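Local coordinates for protein 2-methyl-3-hydroxypyridine-5-carboxylic acid oxygenase (Mesorhizobium loti, PDB 3ALJ) that probably catalyses the FAD-dependent, ring-opening oxygenation of 2-methyl-3-hydroxypyridine-5-carboxylic acid, at residues K282-G287 and V326-R331. Numbering follows the deposited sequence. Where two conformers were deposited one is given.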
loop_
_atom_site.group_PDB
_atom_site.type_symbol
_atom_site.label_atom_id
_atom_site.label_comp_id
_atom_site.label_asym_id
_atom_site.label_seq_id
_atom_site.Cartn_x
_atom_site.Cartn_y
_atom_site.Cartn_z
ATOM N N LYS A 282 24.995 -6.093 0.348
ATOM C CA LYS A 282 23.997 -7.141 0.501
ATOM C C LYS A 282 22.658 -6.585 1.077
ATOM O O LYS A 282 21.836 -7.409 1.385
ATOM C CB LYS A 282 24.486 -8.251 1.394
ATOM C CG LYS A 282 25.774 -9.002 0.794
ATOM C CD LYS A 282 26.349 -9.930 1.932
ATOM C CE LYS A 282 27.859 -10.318 1.807
ATOM N NZ LYS A 282 27.919 -10.957 0.528
ATOM N N VAL A 283 22.537 -5.263 1.134
ATOM C CA VAL A 283 21.278 -4.636 1.670
ATOM C C VAL A 283 20.443 -4.125 0.504
ATOM O O VAL A 283 20.885 -3.387 -0.355
ATOM C CB VAL A 283 21.668 -3.445 2.547
ATOM C CG1 VAL A 283 20.380 -2.688 2.983
ATOM C CG2 VAL A 283 22.432 -3.966 3.840
ATOM N N ALA A 284 19.127 -4.503 0.520
ATOM C CA ALA A 284 18.134 -3.934 -0.442
ATOM C C ALA A 284 17.057 -3.289 0.354
ATOM O O ALA A 284 16.509 -3.877 1.329
ATOM C CB ALA A 284 17.530 -5.013 -1.234
ATOM N N LEU A 285 16.728 -2.086 -0.081
ATOM C CA LEU A 285 15.584 -1.299 0.528
ATOM C C LEU A 285 14.344 -1.535 -0.342
ATOM O O LEU A 285 14.400 -1.329 -1.558
ATOM C CB LEU A 285 15.910 0.189 0.514
ATOM C CG LEU A 285 17.228 0.476 1.303
ATOM C CD1 LEU A 285 17.436 1.999 1.257
ATOM C CD2 LEU A 285 17.193 -0.013 2.767
ATOM N N VAL A 286 13.233 -1.902 0.283
ATOM C CA VAL A 286 11.972 -2.323 -0.467
ATOM C C VAL A 286 10.821 -1.567 0.113
ATOM O O VAL A 286 10.698 -1.548 1.357
ATOM C CB VAL A 286 11.692 -3.857 -0.353
ATOM C CG1 VAL A 286 12.929 -4.670 -0.993
ATOM C CG2 VAL A 286 11.135 -4.358 1.054
ATOM N N GLY A 287 9.897 -1.064 -0.690
ATOM C CA GLY A 287 8.676 -0.528 -0.128
ATOM C C GLY A 287 8.830 0.930 0.254
ATOM O O GLY A 287 9.605 1.653 -0.396
ATOM N N VAL A 326 21.899 -4.993 -7.747
ATOM C CA VAL A 326 22.049 -3.977 -8.704
ATOM C C VAL A 326 21.165 -4.315 -9.952
ATOM O O VAL A 326 20.494 -3.410 -10.493
ATOM C CB VAL A 326 23.565 -3.880 -9.033
ATOM C CG1 VAL A 326 23.826 -2.990 -10.329
ATOM C CG2 VAL A 326 24.288 -3.192 -7.899
ATOM N N ALA A 327 21.139 -5.587 -10.376
ATOM C CA ALA A 327 20.341 -5.863 -11.585
ATOM C C ALA A 327 18.854 -5.598 -11.264
ATOM O O ALA A 327 18.114 -5.159 -12.137
ATOM C CB ALA A 327 20.537 -7.310 -11.979
ATOM N N TRP A 328 18.479 -5.947 -10.034
ATOM C CA TRP A 328 17.040 -5.772 -9.644
ATOM C C TRP A 328 16.620 -4.326 -9.693
ATOM O O TRP A 328 15.590 -3.986 -10.324
ATOM C CB TRP A 328 16.917 -6.249 -8.226
ATOM C CG TRP A 328 15.672 -5.806 -7.465
ATOM C CD1 TRP A 328 14.356 -6.242 -7.666
ATOM C CD2 TRP A 328 15.666 -4.897 -6.334
ATOM N NE1 TRP A 328 13.517 -5.590 -6.736
ATOM C CE2 TRP A 328 14.320 -4.773 -5.953
ATOM C CE3 TRP A 328 16.661 -4.140 -5.653
ATOM C CZ2 TRP A 328 13.940 -4.063 -4.817
ATOM C CZ3 TRP A 328 16.265 -3.361 -4.573
ATOM C CH2 TRP A 328 14.906 -3.278 -4.235
ATOM N N GLU A 329 17.354 -3.434 -9.035
ATOM C CA GLU A 329 17.005 -2.025 -9.136
ATOM C C GLU A 329 16.944 -1.503 -10.577
ATOM O O GLU A 329 16.032 -0.790 -11.002
ATOM C CB GLU A 329 17.887 -1.125 -8.216
ATOM C CG GLU A 329 17.517 0.331 -8.240
ATOM C CD GLU A 329 18.411 1.226 -7.360
ATOM O OE1 GLU A 329 19.205 0.731 -6.589
ATOM O OE2 GLU A 329 18.303 2.436 -7.614
ATOM N N THR A 330 17.999 -1.859 -11.307
ATOM C CA THR A 330 18.041 -1.408 -12.707
ATOM C C THR A 330 16.776 -1.864 -13.487
ATOM O O THR A 330 16.243 -1.107 -14.305
ATOM C CB THR A 330 19.326 -2.023 -13.382
ATOM O OG1 THR A 330 20.425 -1.364 -12.757
ATOM C CG2 THR A 330 19.362 -1.638 -14.919
ATOM N N ARG A 331 16.349 -3.116 -13.268
ATOM C CA ARG A 331 15.217 -3.683 -14.018
ATOM C C ARG A 331 13.867 -3.068 -13.633
ATOM O O ARG A 331 13.043 -2.765 -14.432
ATOM C CB ARG A 331 15.180 -5.205 -13.716
ATOM C CG ARG A 331 14.057 -5.920 -14.446
ATOM C CD ARG A 331 14.247 -7.369 -14.339
ATOM N NE ARG A 331 14.039 -7.967 -13.003
ATOM C CZ ARG A 331 12.857 -8.470 -12.577
ATOM N NH1 ARG A 331 11.778 -8.329 -13.355
ATOM N NH2 ARG A 331 12.720 -9.090 -11.348
#
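Trp328 meets Ala284, Leu285 and Val286 because its CG stands anti to the backbone N (chi1 163°), which, with chi2 at 71°, carries the six-membered half of the indole from helix 321-349 to strand 283-285. On the other side, Val286 was deposited in two conformers; in the one given, chi1 of -61° sets CG1 anti to its own carbonyl carbon, and this methyl reaches the indole. The setting is the FAD-binding domain, consistent with a Rossmann-type fold, where strand 283-285 lies in the mixed sheet parallel to strand 151-154 and the helix packs against it. No hydrogen bond joins the two segments, and the nearest CA pair, Ala284 and Glu329, is 9.0 Å apart; the wide backbone spacing is bridged by one large side chain. Ala284 directs its methyl toward the helix, and CB lies 3.9 Å from Trp328 CZ3, an oblique approach to the ring. Val286 and Trp328 cross at about a right angle, with Val286 CG1 in this conformer 4.0 Å from Trp328 CZ2. The indole's rotation is further fixed at its polar end, where NE1 is hydrogen-bonded to the carbonyl O of Asn307 in helix 300-314, so the ring ties that helix as well to the strand. With only an alanine in place of Trp328, a gap would probably open beside Ala284 and Val286 and the Asn307 carbonyl would lose this donor. Just beyond the contact, Gly287 touches the FAD; its backbone angles would press a side chain against the carbonyl O of Val286, which accounts for a glycine there. Between the two methyl contacts, the carbonyl O of Leu285 meets the indole at its edge, in the ring plane, 3.3 Å from Trp328 CH2.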